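Long-range contacts in putative methylthioribose-1-phosphate isomerase (Pyrococcus horikoshii OT3, PDB 6A34), which probably catalyses the interconversion of methylthioribose-1-phosphate and methylthioribulose-1-phosphate in the methionine salvage pathway: residues M1-P7 with L148-Y153; L10-T16 with S171-L177; A109-I113 with E135-I139; A231-Q235 with L267-I273; P301-L305 with P317-P321. All blocks are in the same frame, centred on the assembly; numbering follows the deposited sequence.

Contact 1 of 5, residues M1-P7 with L148-Y153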
# COMPACT_ATOMS: atom_id res chain seq x y z
N MET A 1 -32.54 0.60 -21.24
CA MET A 1 -32.09 0.19 -19.86
C MET A 1 -33.33 0.04 -18.95
O MET A 1 -34.01 1.03 -18.63
CB MET A 1 -31.13 1.23 -19.25
CG MET A 1 -30.46 0.79 -17.94
SD MET A 1 -29.68 -0.85 -18.00
CE MET A 1 -28.78 -0.82 -19.55
N GLU A 2 -33.61 -1.21 -18.57
CA GLU A 2 -34.58 -1.50 -17.54
C GLU A 2 -33.82 -1.83 -16.25
O GLU A 2 -32.84 -2.61 -16.24
CB GLU A 2 -35.57 -2.60 -17.96
CG GLU A 2 -35.01 -4.02 -18.00
CD GLU A 2 -36.05 -5.14 -17.94
OE1 GLU A 2 -37.26 -4.84 -17.91
OE2 GLU A 2 -35.64 -6.32 -17.90
N ILE A 3 -34.27 -1.15 -15.18
CA ILE A 3 -33.93 -1.44 -13.82
C ILE A 3 -34.65 -2.74 -13.44
O ILE A 3 -35.87 -2.78 -13.40
CB ILE A 3 -34.32 -0.26 -12.91
CG1 ILE A 3 -33.83 1.09 -13.44
CG2 ILE A 3 -33.87 -0.50 -11.48
CD1 ILE A 3 -32.42 1.08 -13.96
N ARG A 4 -33.87 -3.79 -13.17
CA ARG A 4 -34.34 -5.13 -12.90
C ARG A 4 -34.37 -5.39 -11.39
O ARG A 4 -35.01 -6.36 -10.94
CB ARG A 4 -33.42 -6.17 -13.57
CG ARG A 4 -33.43 -6.12 -15.10
CD ARG A 4 -32.30 -6.90 -15.77
NE ARG A 4 -30.95 -6.43 -15.46
CZ ARG A 4 -30.01 -7.18 -14.87
NH1 ARG A 4 -30.33 -8.35 -14.32
NH2 ARG A 4 -28.75 -6.76 -14.86
N TYR A 5 -33.66 -4.58 -10.60
CA TYR A 5 -33.55 -4.80 -9.16
C TYR A 5 -33.97 -3.53 -8.41
O TYR A 5 -33.81 -2.44 -8.91
CB TYR A 5 -32.14 -5.25 -8.76
CG TYR A 5 -31.70 -6.58 -9.34
CD1 TYR A 5 -32.14 -7.78 -8.80
CD2 TYR A 5 -30.81 -6.63 -10.40
CE1 TYR A 5 -31.72 -8.99 -9.31
CE2 TYR A 5 -30.39 -7.83 -10.94
CZ TYR A 5 -30.86 -9.02 -10.39
OH TYR A 5 -30.44 -10.21 -10.89
N THR A 6 -34.55 -3.73 -7.22
CA THR A 6 -34.77 -2.69 -6.22
C THR A 6 -33.57 -2.65 -5.28
O THR A 6 -32.83 -3.63 -5.16
CB THR A 6 -36.06 -2.94 -5.42
OG1 THR A 6 -35.83 -4.14 -4.69
CG2 THR A 6 -37.32 -3.08 -6.26
N PRO A 7 -33.32 -1.53 -4.57
CA PRO A 7 -32.27 -1.46 -3.57
C PRO A 7 -32.26 -2.66 -2.62
O PRO A 7 -31.20 -3.17 -2.38
CB PRO A 7 -32.62 -0.19 -2.81
CG PRO A 7 -33.18 0.70 -3.87
CD PRO A 7 -33.99 -0.23 -4.75
N LEU A 148 -28.81 3.25 -8.71
CA LEU A 148 -29.48 2.12 -9.31
C LEU A 148 -29.18 2.04 -10.82
O LEU A 148 -28.86 0.98 -11.34
CB LEU A 148 -30.98 2.24 -9.07
CG LEU A 148 -31.49 1.56 -7.81
CD1 LEU A 148 -32.97 1.91 -7.61
CD2 LEU A 148 -31.30 0.06 -7.90
N ARG A 149 -29.28 3.17 -11.50
CA ARG A 149 -29.02 3.26 -12.92
C ARG A 149 -27.55 2.91 -13.22
O ARG A 149 -27.28 2.08 -14.10
CB ARG A 149 -29.38 4.65 -13.45
CG ARG A 149 -30.88 4.95 -13.49
CD ARG A 149 -31.23 6.27 -14.13
NE ARG A 149 -30.52 7.44 -13.59
CZ ARG A 149 -31.00 8.27 -12.67
NH1 ARG A 149 -32.11 7.94 -12.02
NH2 ARG A 149 -30.39 9.42 -12.43
N MET A 150 -26.62 3.54 -12.50
CA MET A 150 -25.18 3.27 -12.69
C MET A 150 -24.91 1.77 -12.61
O MET A 150 -24.17 1.24 -13.40
CB MET A 150 -24.33 3.94 -11.61
CG MET A 150 -23.77 5.28 -11.98
SD MET A 150 -23.00 5.99 -10.49
CE MET A 150 -24.30 7.06 -9.88
N GLY A 151 -25.48 1.10 -11.61
CA GLY A 151 -25.22 -0.31 -11.35
C GLY A 151 -25.59 -1.17 -12.55
O GLY A 151 -24.83 -2.07 -12.93
N HIS A 152 -26.78 -0.90 -13.11
CA HIS A 152 -27.32 -1.69 -14.23
C HIS A 152 -26.54 -1.36 -15.51
O HIS A 152 -26.23 -2.29 -16.27
CB HIS A 152 -28.84 -1.50 -14.40
CG HIS A 152 -29.63 -2.08 -13.28
ND1 HIS A 152 -29.82 -1.41 -12.09
CD2 HIS A 152 -30.22 -3.28 -13.13
CE1 HIS A 152 -30.52 -2.17 -11.26
NE2 HIS A 152 -30.77 -3.33 -11.87
N TYR A 153 -26.22 -0.08 -15.73
CA TYR A 153 -25.39 0.31 -16.91
C TYR A 153 -24.00 -0.34 -16.83
O TYR A 153 -23.55 -0.91 -17.80
CB TYR A 153 -25.18 1.81 -17.01
CG TYR A 153 -26.35 2.56 -17.59
CD1 TYR A 153 -26.81 2.26 -18.85
CD2 TYR A 153 -26.94 3.61 -16.90
CE1 TYR A 153 -27.86 2.97 -19.42
CE2 TYR A 153 -28.00 4.31 -17.43
CZ TYR A 153 -28.46 3.98 -18.69
OH TYR A 153 -29.48 4.68 -19.26
O HOH W 1 -27.99 -4.51 -16.22

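Contact 2 of 5, residues L10-T16 with S171-L177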
# COMPACT_ATOMS: atom_id res chain seq x y z
N LEU A 10 -30.66 -5.76 -3.71
CA LEU A 10 -29.21 -5.62 -4.01
C LEU A 10 -28.35 -5.62 -2.73
O LEU A 10 -27.19 -6.02 -2.77
CB LEU A 10 -29.00 -4.34 -4.82
CG LEU A 10 -29.49 -4.41 -6.27
CD1 LEU A 10 -29.31 -3.06 -6.93
CD2 LEU A 10 -28.78 -5.49 -7.07
N THR A 11 -28.91 -5.19 -1.60
CA THR A 11 -28.16 -5.10 -0.36
C THR A 11 -29.07 -5.42 0.83
O THR A 11 -30.26 -5.23 0.75
CB THR A 11 -27.57 -3.70 -0.15
OG1 THR A 11 -26.65 -3.76 0.95
CG2 THR A 11 -28.64 -2.66 0.12
N LYS A 12 -28.45 -5.85 1.93
CA LYS A 12 -29.14 -6.07 3.18
C LYS A 12 -28.89 -4.90 4.13
O LYS A 12 -29.46 -4.85 5.20
CB LYS A 12 -28.66 -7.37 3.83
CG LYS A 12 -29.11 -8.65 3.15
CD LYS A 12 -28.34 -9.88 3.64
CE LYS A 12 -28.44 -11.06 2.70
NZ LYS A 12 -27.12 -11.69 2.45
N LEU A 13 -28.03 -3.97 3.73
CA LEU A 13 -27.70 -2.82 4.51
C LEU A 13 -28.86 -1.84 4.48
O LEU A 13 -29.48 -1.65 3.42
CB LEU A 13 -26.45 -2.15 3.94
CG LEU A 13 -25.12 -2.87 4.17
CD1 LEU A 13 -24.01 -2.21 3.38
CD2 LEU A 13 -24.75 -2.92 5.65
N PRO A 14 -29.10 -1.11 5.59
CA PRO A 14 -29.95 0.08 5.56
C PRO A 14 -29.24 1.20 4.82
O PRO A 14 -28.02 1.12 4.57
CB PRO A 14 -30.05 0.49 7.04
CG PRO A 14 -28.70 0.08 7.58
CD PRO A 14 -28.39 -1.23 6.87
N ARG A 15 -30.00 2.25 4.49
CA ARG A 15 -29.44 3.46 3.96
C ARG A 15 -28.37 3.96 4.94
O ARG A 15 -28.47 3.75 6.14
CB ARG A 15 -30.55 4.46 3.63
CG ARG A 15 -31.11 4.28 2.23
CD ARG A 15 -32.56 4.54 1.92
NE ARG A 15 -32.69 5.86 1.35
CZ ARG A 15 -33.53 6.29 0.41
NH1 ARG A 15 -33.73 7.59 0.36
NH2 ARG A 15 -34.12 5.52 -0.48
N THR A 16 -27.33 4.55 4.36
CA THR A 16 -26.20 5.15 5.07
C THR A 16 -26.70 6.27 5.99
O THR A 16 -26.16 6.48 7.05
CB THR A 16 -25.17 5.68 4.07
OG1 THR A 16 -24.70 4.57 3.32
CG2 THR A 16 -24.03 6.43 4.72
N SER A 171 -21.96 1.33 -0.67
CA SER A 171 -23.16 1.83 -0.08
C SER A 171 -22.80 2.87 0.98
O SER A 171 -23.42 3.88 1.06
CB SER A 171 -23.95 0.71 0.48
OG SER A 171 -25.25 1.13 0.84
N LEU A 172 -21.72 2.64 1.72
CA LEU A 172 -21.30 3.56 2.78
C LEU A 172 -20.86 4.93 2.23
O LEU A 172 -20.87 5.90 2.98
CB LEU A 172 -20.17 2.91 3.57
CG LEU A 172 -20.52 1.60 4.26
CD1 LEU A 172 -19.26 0.97 4.83
CD2 LEU A 172 -21.55 1.83 5.35
N ALA A 173 -20.45 5.01 0.96
CA ALA A 173 -19.97 6.29 0.36
C ALA A 173 -21.12 7.09 -0.28
O ALA A 173 -20.91 8.15 -0.87
CB ALA A 173 -18.90 6.00 -0.68
N THR A 174 -22.33 6.54 -0.21
CA THR A 174 -23.51 7.11 -0.80
C THR A 174 -24.68 6.97 0.19
O THR A 174 -24.51 6.46 1.31
CB THR A 174 -23.81 6.40 -2.12
OG1 THR A 174 -24.17 5.05 -1.84
CG2 THR A 174 -22.61 6.42 -3.05
N VAL A 175 -25.86 7.37 -0.27
CA VAL A 175 -27.08 7.21 0.48
C VAL A 175 -27.41 5.72 0.49
O VAL A 175 -27.76 5.20 1.53
CB VAL A 175 -28.22 8.06 -0.08
CG1 VAL A 175 -29.52 7.82 0.67
CG2 VAL A 175 -27.84 9.52 -0.07
N HIS A 176 -27.27 5.06 -0.67
CA HIS A 176 -27.49 3.60 -0.73
C HIS A 176 -26.82 3.00 -1.98
O HIS A 176 -26.80 3.63 -3.01
CB HIS A 176 -29.02 3.31 -0.62
CG HIS A 176 -29.37 2.07 0.15
ND1 HIS A 176 -30.55 1.37 -0.09
CD2 HIS A 176 -28.70 1.38 1.12
CE1 HIS A 176 -30.59 0.30 0.70
NE2 HIS A 176 -29.45 0.29 1.47
N LEU A 177 -26.26 1.79 -1.84
CA LEU A 177 -25.85 0.88 -2.93
C LEU A 177 -24.41 1.13 -3.39
O LEU A 177 -23.64 0.16 -3.65
CB LEU A 177 -26.82 1.00 -4.11
CG LEU A 177 -28.29 0.72 -3.81
CD1 LEU A 177 -29.11 0.84 -5.08
CD2 LEU A 177 -28.46 -0.65 -3.18
O HOH W 2 -25.63 1.79 3.24

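Contact 3 of 5, residues A109-I113 with E135-I139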
# COMPACT_ATOMS: atom_id res chain seq x y z
N ALA A 109 -26.78 20.72 -1.28
CA ALA A 109 -27.99 20.20 -0.67
C ALA A 109 -28.69 21.31 0.13
O ALA A 109 -29.90 21.52 -0.03
CB ALA A 109 -27.69 19.01 0.19
N LEU A 110 -27.90 22.00 0.97
CA LEU A 110 -28.40 23.03 1.82
C LEU A 110 -28.94 24.18 0.98
O LEU A 110 -30.02 24.66 1.25
CB LEU A 110 -27.29 23.54 2.74
CG LEU A 110 -26.87 22.55 3.82
CD1 LEU A 110 -25.74 23.13 4.66
CD2 LEU A 110 -28.06 22.15 4.68
N ASN A 111 -28.15 24.63 0.01
CA ASN A 111 -28.53 25.72 -0.86
C ASN A 111 -29.80 25.41 -1.67
O ASN A 111 -30.56 26.31 -1.99
CB ASN A 111 -27.41 26.10 -1.83
CG ASN A 111 -26.82 27.43 -1.46
OD1 ASN A 111 -25.96 27.51 -0.58
ND2 ASN A 111 -27.37 28.48 -2.06
N ARG A 112 -29.95 24.17 -2.10
CA ARG A 112 -31.14 23.71 -2.82
C ARG A 112 -32.40 23.92 -1.95
O ARG A 112 -33.45 24.30 -2.47
CB ARG A 112 -30.97 22.23 -3.16
CG ARG A 112 -32.15 21.61 -3.90
CD ARG A 112 -31.83 20.19 -4.36
NE ARG A 112 -33.02 19.48 -4.82
CZ ARG A 112 -32.98 18.31 -5.41
NH1 ARG A 112 -31.80 17.70 -5.51
NH2 ARG A 112 -34.07 17.76 -5.90
N ILE A 113 -32.29 23.66 -0.64
CA ILE A 113 -33.43 23.78 0.27
C ILE A 113 -33.66 25.26 0.64
O ILE A 113 -34.77 25.76 0.48
CB ILE A 113 -33.21 22.89 1.49
CG1 ILE A 113 -33.19 21.42 1.04
CG2 ILE A 113 -34.26 23.19 2.56
CD1 ILE A 113 -33.03 20.44 2.17
N GLU A 135 -38.16 18.05 -0.01
CA GLU A 135 -36.91 18.32 -0.65
C GLU A 135 -35.78 17.44 -0.09
O GLU A 135 -35.00 16.93 -0.88
CB GLU A 135 -36.53 19.79 -0.51
CG GLU A 135 -35.75 20.31 -1.71
CD GLU A 135 -36.39 20.12 -3.08
OE1 GLU A 135 -37.60 19.77 -3.12
OE2 GLU A 135 -35.70 20.34 -4.10
N ALA A 136 -35.70 17.26 1.23
CA ALA A 136 -34.65 16.45 1.84
C ALA A 136 -34.80 14.99 1.38
O ALA A 136 -33.80 14.33 1.08
CB ALA A 136 -34.66 16.57 3.34
N TYR A 137 -36.04 14.50 1.24
CA TYR A 137 -36.24 13.13 0.78
C TYR A 137 -35.82 13.02 -0.69
O TYR A 137 -35.31 11.99 -1.12
CB TYR A 137 -37.68 12.64 0.97
CG TYR A 137 -37.97 12.15 2.37
CD1 TYR A 137 -37.32 11.04 2.90
CD2 TYR A 137 -38.91 12.78 3.17
CE1 TYR A 137 -37.59 10.58 4.17
CE2 TYR A 137 -39.20 12.32 4.44
CZ TYR A 137 -38.52 11.23 4.95
OH TYR A 137 -38.78 10.78 6.20
N LYS A 138 -36.08 14.08 -1.46
CA LYS A 138 -35.76 14.11 -2.87
C LYS A 138 -34.24 14.01 -3.07
O LYS A 138 -33.81 13.34 -3.97
CB LYS A 138 -36.30 15.39 -3.51
CG LYS A 138 -37.64 15.30 -4.22
CD LYS A 138 -37.88 16.62 -4.96
CE LYS A 138 -39.26 16.81 -5.56
NZ LYS A 138 -39.40 18.22 -6.01
N ILE A 139 -33.46 14.72 -2.25
CA ILE A 139 -32.02 14.71 -2.33
C ILE A 139 -31.52 13.28 -2.10
O ILE A 139 -30.76 12.75 -2.90
CB ILE A 139 -31.42 15.74 -1.35
CG1 ILE A 139 -31.77 17.16 -1.78
CG2 ILE A 139 -29.90 15.57 -1.21
CD1 ILE A 139 -31.56 18.21 -0.69

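Contact 4 of 5, residues A231-Q235 with L267-I273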
# COMPACT_ATOMS: atom_id res chain seq x y z
N ALA A 231 -0.78 -5.29 -9.04
CA ALA A 231 -0.07 -5.53 -10.30
C ALA A 231 0.16 -7.02 -10.45
O ALA A 231 0.09 -7.55 -11.50
CB ALA A 231 1.23 -4.80 -10.28
N PHE A 232 0.43 -7.68 -9.32
CA PHE A 232 0.70 -9.09 -9.29
C PHE A 232 -0.55 -9.88 -9.69
O PHE A 232 -0.52 -10.74 -10.57
CB PHE A 232 1.18 -9.51 -7.89
CG PHE A 232 1.49 -10.99 -7.83
CD1 PHE A 232 2.70 -11.47 -8.29
CD2 PHE A 232 0.54 -11.89 -7.36
CE1 PHE A 232 2.99 -12.83 -8.23
CE2 PHE A 232 0.81 -13.25 -7.33
CZ PHE A 232 2.04 -13.71 -7.75
N VAL A 233 -1.68 -9.55 -9.09
CA VAL A 233 -2.85 -10.31 -9.41
C VAL A 233 -3.26 -10.07 -10.86
O VAL A 233 -3.85 -10.96 -11.47
CB VAL A 233 -4.01 -10.12 -8.41
CG1 VAL A 233 -3.54 -10.47 -7.01
CG2 VAL A 233 -4.62 -8.74 -8.44
N MET A 234 -2.94 -8.88 -11.40
CA MET A 234 -3.22 -8.59 -12.82
C MET A 234 -2.29 -9.44 -13.69
O MET A 234 -2.76 -10.09 -14.63
CB MET A 234 -2.99 -7.11 -13.18
CG MET A 234 -4.01 -6.14 -12.57
SD MET A 234 -3.78 -4.46 -13.21
CE MET A 234 -4.12 -3.48 -11.75
N GLN A 235 -1.00 -9.43 -13.34
CA GLN A 235 0.04 -10.18 -14.03
C GLN A 235 -0.28 -11.67 -14.07
O GLN A 235 -0.01 -12.32 -15.03
CB GLN A 235 1.39 -10.01 -13.32
CG GLN A 235 2.60 -10.59 -14.07
CD GLN A 235 3.75 -10.78 -13.10
OE1 GLN A 235 3.57 -11.25 -11.98
NE2 GLN A 235 4.94 -10.35 -13.48
N LEU A 267 -1.21 -0.04 -14.73
CA LEU A 267 -1.10 -1.53 -14.76
C LEU A 267 -2.19 -2.19 -15.58
O LEU A 267 -1.90 -3.18 -16.25
CB LEU A 267 -1.10 -2.07 -13.35
CG LEU A 267 0.12 -1.65 -12.56
CD1 LEU A 267 -0.27 -1.72 -11.09
CD2 LEU A 267 1.29 -2.56 -12.89
N ALA A 268 -3.42 -1.67 -15.55
CA ALA A 268 -4.49 -2.28 -16.35
C ALA A 268 -4.10 -2.32 -17.83
O ALA A 268 -4.23 -3.33 -18.53
CB ALA A 268 -5.79 -1.54 -16.18
N ARG A 269 -3.58 -1.18 -18.28
CA ARG A 269 -3.20 -0.96 -19.66
C ARG A 269 -2.09 -1.95 -20.05
O ARG A 269 -2.16 -2.57 -21.10
CB ARG A 269 -2.76 0.50 -19.83
CG ARG A 269 -2.66 0.94 -21.28
CD ARG A 269 -1.26 1.40 -21.64
NE ARG A 269 -1.13 2.85 -21.75
CZ ARG A 269 0.03 3.50 -21.62
NH1 ARG A 269 0.16 4.75 -22.04
NH2 ARG A 269 1.04 2.88 -21.05
N GLU A 270 -1.07 -2.09 -19.19
CA GLU A 270 -0.00 -3.05 -19.45
C GLU A 270 -0.56 -4.48 -19.70
O GLU A 270 0.03 -5.27 -20.49
CB GLU A 270 0.97 -3.05 -18.27
CG GLU A 270 2.10 -4.05 -18.41
CD GLU A 270 2.94 -3.83 -19.65
OE1 GLU A 270 3.38 -2.67 -19.88
OE2 GLU A 270 3.12 -4.82 -20.40
N HIS A 271 -1.65 -4.84 -19.01
CA HIS A 271 -2.19 -6.19 -19.13
C HIS A 271 -3.41 -6.26 -20.08
O HIS A 271 -4.07 -7.30 -20.15
CB HIS A 271 -2.52 -6.70 -17.72
CG HIS A 271 -1.29 -6.84 -16.89
ND1 HIS A 271 -0.92 -5.89 -15.93
CD2 HIS A 271 -0.32 -7.77 -16.93
CE1 HIS A 271 0.23 -6.25 -15.41
NE2 HIS A 271 0.62 -7.39 -16.00
N GLY A 272 -3.75 -5.14 -20.75
CA GLY A 272 -5.02 -5.01 -21.56
C GLY A 272 -6.29 -5.38 -20.79
O GLY A 272 -7.17 -6.06 -21.31
N ILE A 273 -6.36 -5.00 -19.52
CA ILE A 273 -7.50 -5.22 -18.72
C ILE A 273 -8.39 -3.99 -18.85
O ILE A 273 -7.96 -2.85 -18.64
CB ILE A 273 -7.12 -5.50 -17.25
CG1 ILE A 273 -6.20 -6.72 -17.13
CG2 ILE A 273 -8.37 -5.68 -16.43
CD1 ILE A 273 -5.61 -6.92 -15.76

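Contact 5 of 5, residues P301-L305 with P317-P321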
# COMPACT_ATOMS: atom_id res chain seq x y z
N PRO A 301 0.56 14.29 7.49
CA PRO A 301 1.57 13.24 7.44
C PRO A 301 1.27 12.07 8.41
O PRO A 301 1.75 10.95 8.23
CB PRO A 301 2.86 14.01 7.74
CG PRO A 301 2.41 15.19 8.57
CD PRO A 301 1.08 15.59 7.96
N GLU A 302 0.40 12.31 9.40
CA GLU A 302 0.02 11.27 10.38
C GLU A 302 -0.71 10.10 9.70
O GLU A 302 -0.60 8.98 10.16
CB GLU A 302 -0.84 11.84 11.50
CG GLU A 302 -0.06 12.83 12.39
CD GLU A 302 1.10 12.25 13.19
OE1 GLU A 302 0.86 11.30 13.97
OE2 GLU A 302 2.22 12.76 13.07
N GLU A 303 -1.48 10.37 8.64
CA GLU A 303 -2.14 9.30 7.91
C GLU A 303 -1.12 8.27 7.38
O GLU A 303 -1.47 7.12 7.23
CB GLU A 303 -2.94 9.85 6.74
CG GLU A 303 -4.14 10.69 7.13
CD GLU A 303 -4.96 11.11 5.90
OE1 GLU A 303 -4.44 11.02 4.77
OE2 GLU A 303 -6.12 11.52 6.09
N VAL A 304 0.13 8.68 7.11
CA VAL A 304 1.18 7.73 6.62
C VAL A 304 2.05 7.17 7.78
O VAL A 304 2.48 6.01 7.70
CB VAL A 304 2.05 8.40 5.54
CG1 VAL A 304 3.22 7.53 5.14
CG2 VAL A 304 1.22 8.79 4.31
N LEU A 305 2.33 8.00 8.80
CA LEU A 305 3.21 7.64 9.92
C LEU A 305 2.49 6.62 10.80
O LEU A 305 3.15 5.84 11.45
CB LEU A 305 3.59 8.88 10.74
CG LEU A 305 4.37 9.94 9.97
CD1 LEU A 305 4.53 11.18 10.81
CD2 LEU A 305 5.73 9.43 9.52
N PRO A 317 10.00 13.05 7.18
CA PRO A 317 9.11 13.75 6.26
C PRO A 317 8.27 12.75 5.44
O PRO A 317 8.73 11.69 5.11
CB PRO A 317 10.06 14.57 5.37
CG PRO A 317 11.42 14.56 6.10
CD PRO A 317 11.43 13.28 6.91
N VAL A 318 7.03 13.12 5.13
CA VAL A 318 6.09 12.33 4.39
C VAL A 318 5.57 13.15 3.22
O VAL A 318 5.50 14.37 3.29
CB VAL A 318 4.91 11.96 5.32
CG1 VAL A 318 3.69 11.50 4.54
CG2 VAL A 318 5.33 10.93 6.35
N TYR A 319 5.10 12.47 2.17
CA TYR A 319 4.28 13.11 1.17
C TYR A 319 2.99 12.32 1.05
O TYR A 319 3.04 11.13 0.81
CB TYR A 319 5.04 13.18 -0.15
CG TYR A 319 4.31 13.87 -1.26
CD1 TYR A 319 3.83 15.17 -1.12
CD2 TYR A 319 4.13 13.24 -2.47
CE1 TYR A 319 3.17 15.81 -2.17
CE2 TYR A 319 3.47 13.85 -3.52
CZ TYR A 319 3.01 15.15 -3.37
OH TYR A 319 2.37 15.73 -4.42
N ASN A 320 1.87 12.98 1.29
CA ASN A 320 0.59 12.33 1.39
C ASN A 320 -0.42 12.98 0.44
O ASN A 320 -1.40 13.58 0.88
CB ASN A 320 0.06 12.36 2.83
CG ASN A 320 -1.22 11.57 2.94
OD1 ASN A 320 -1.49 10.75 2.07
ND2 ASN A 320 -2.00 11.78 3.99
N PRO A 321 -0.28 12.85 -0.89
CA PRO A 321 -1.36 13.29 -1.77
C PRO A 321 -2.59 12.38 -1.56
O PRO A 321 -2.47 11.18 -1.62
CB PRO A 321 -0.73 13.11 -3.16
CG PRO A 321 0.22 11.96 -2.96
CD PRO A 321 0.84 12.23 -1.60
O HOH W 3 -4.44 10.60 2.08

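Contact 1 of 5, residues M1-P7 with L148-Y153
The imidazole of His-152 lies with one face under the backbone of Ile-3: CA of Ile-3 stands 4.2 Å from the centroid of the His-152 ring and 8° off its normal, a CH-pi contact nearly over the centre. ND1 of His-152 donates to O of Leu-148 at 2.7 Å, almost straight though from above the carbonyl plane, which restrains the rotation of the ring. That leaves NE2 as acceptor, and N of Tyr-5 gives it a weak bond of 3.4 Å. The Tyr-5 and His-152 rings meet rim to rim, CD2 of Tyr-5 lying 3.6 Å from NE2 of His-152 with the planes 27° apart. The irregular N-terminal segment is laid against helix 125-157 at the protein surface, ahead of short helix 7-10, whose N-cap is Thr-6. Met-1 swings CG away from its own N (chi1 -171°) and then bends, setting CG over the Tyr-153 face as a CH-pi contact, 3.9 Å from the centroid; SD adds an oblique Met-aromatic contact. Met-1 is poorly ordered, so this end is less certain. Replacing His-152 by an alanine would probably strip Ile-3 of its aromatic support and Tyr-5 N of its acceptor. The guanidinium of Arg-4, perpendicular to the His-152 ring and salt-bridged to Asp-190, reaches O of His-152 through a water.

Contact 2 of 5, residues L10-T16 with S171-L177
Two torsion settings bring Thr-16 and Thr-11 onto the loop 171-177. Thr-16 turns OG1 anti to its carbonyl carbon (chi1 -62°), which places the hydroxyl between two backbone carbonyls, 2.7 Å from O of Ser-171 and 2.8 Å from O of Thr-174, two acceptors within reach of one proton. In Thr-11, OG1 is anti to the backbone N (chi1 -170°); this setting puts CG2 between N and the carbonyl carbon, facing the imidazole of His-176 at 3.3 Å from NE2, while OG1 accepts from N of Leu-13 in an ST turn and also hydrogen-bonds Asp-218.

The His-176 ring is held in several directions. NE2 of His-176 donates to O of Leu-13 at 2.8 Å, with the oxygen close to the ring plane but the donor well above the carbonyl plane. CG of Arg-15 lies over one face, 3.8 Å from the centroid, and CD2 of Leu-177 lies over the opposite one. ND1 is buried without a polar partner. The backbones are tied by N of Thr-16 to O of Val-175 (2.9 Å), and a water joins Pro-14 O, Thr-16 OG1 and Ser-171 OG.

The contact links the approach to strand 17-20 with the loop between strand 161-165 and helix 180-189. The side chain of Leu-172 is about 4 Å from that of Arg-57, predicted to bind substrate. Leu-13 packs on helix 206-217, whereas Arg-15 extends to helix 125-157 and salt-bridges Asp-141.

Contact 3 of 5, residues A109-I113 with E135-I139
Helices 104-119 and 125-157, successive in the chain, pack here as a roughly antiparallel, inclined pair: the axes of the short segments approach to 10.4 Å with 144° between their directions. An extended Arg-112 spans the gap. Its NE donates to OE2 of Glu-135 at 2.9 Å and 166°, a salt bridge in the guanidinium plane that meets the carboxylate on its anti side, 33° out of plane. One guanidinium face rests on Ile-139, whose CG1 is 3.8 Å from NH1 of Arg-112. A leucine in place of Arg-112 would probably leave the carboxylate of buried Glu-135 without its closest countercharge, Lys-138 being a long partner. Beside the salt bridge, CD1 of Ile-139 touches CD1 of Ile-113 at 3.9 Å and CB of Ala-109 at 4.0 Å. CG1 of Ile-113 also runs past CG of Glu-135, the two side chains pointing in opposite senses. Arg-112 has a second salt bridge, to Glu-142 further along helix 125-157, while Ile-113 packs behind on Leu-70 of helix 59-76 and Phe-89 of helix 82-97.

Contact 4 of 5, residues A231-Q235 with L267-I273
Met-234 lies in the angle between Leu-267, His-271 and Ile-273. Its SD is 3.6 Å from CB of Leu-267, and its CG is 3.7 Å from CD1 of Ile-273. CB of Met-234 stands over one face of the His-271 imidazole, 4.0 Å from the centroid, a CH-pi contact; N of Gln-235 lies over the same face. CB of Ala-231 presses against CD2 of Leu-267 at 3.4 Å, a tight fit.

The ring is restrained by its own helix end: ND1 of His-271 donates to O of Leu-267 at 2.9 Å, bent (144°) and tilted 24° from the ring plane, and N of His-271 reaches that oxygen from its other face. A Schellman motif closes helix 261-270, with positive-phi Gly-272 at C-prime, N of Ile-273 bonding O of Ala-268 and N of Gly-272 bonding O of Arg-269. Ile-242 of strand 241-244 packs against Met-234 and Ile-273.

NE2 of His-271 bonds Tyr-262 OH of the second subunit. With ND1 donating, NE2 is probably the acceptor if the ring is neutral, giving an otherwise apolar contact between helix 230-235 and the end of helix 261-270 a polar link across the dimer.

Contact 5 of 5, residues P301-L305 with P317-P321
Val-318 is the first residue of 317-321 to meet the short helix 302-305, and its side chain packs between Pro-301, Val-304 and Leu-305, on the extended segment leading into strand 323-326. Segments 301-305 and 317-321 belong to the eIF-2B-related domain, and 317-321 forms part of the dimer boundary. CB of Val-318 carries two branches. CG1, anti to the backbone N, runs to CB of Val-304 at 3.6 Å, the two side chains lying alongside with opposite senses; CG2 turns to CD2 of Leu-305 at 3.5 Å. CB of Val-318 lies 3.8 Å from CB of Pro-301, whose O accepts from N of Val-304 and N of Leu-305 and so shapes the turn beneath.

Tyr-319 points away from 301-305 and packs on Phe-232 of the second subunit, so that the extended backbone gives alternate residues to the two sides. Asn-320 returns to the helix. Its CB and CG pass along CG2 of Val-304, and its amide stands at 63° to the carboxylate of Glu-303, whose side chain comes within about 6 Å of that of Lys-258, a predicted substrate residue. ND2 of Asn-320 bonds O of Ser-300. A water donates both to OE1 of Glu-303 and to OD1 of Asn-320, bridging carboxylate and amide. ND2 of Asn-320 also donates directly to OE1 of Glu-303 at 2.7 Å; OE1 lies in the amide plane of Asn-320, and ND2 meets it on the anti side, 34° out of the carboxylate plane.

Contacts 1 and 2 touch, through Pro-7 on His-176 and Leu-148 on Leu-177, and their segments alternate along the chain; yet contact 1 lies on the surface and rests on ring faces and a weak bond, whereas contact 2 is buried and rich in backbone-directed hydrogen bonds. Contact 3 shares helix 125-157 with contact 1, its nearest atoms about 10 Å away, and combines apolar packing with a salt bridge. Contacts 4 and 5, with centres about 27 Å apart, both reach the second subunit: the buried contact 4 is apolar between its segments, while the partly buried contact 5 adds an amide-carboxylate bond to its valine packing.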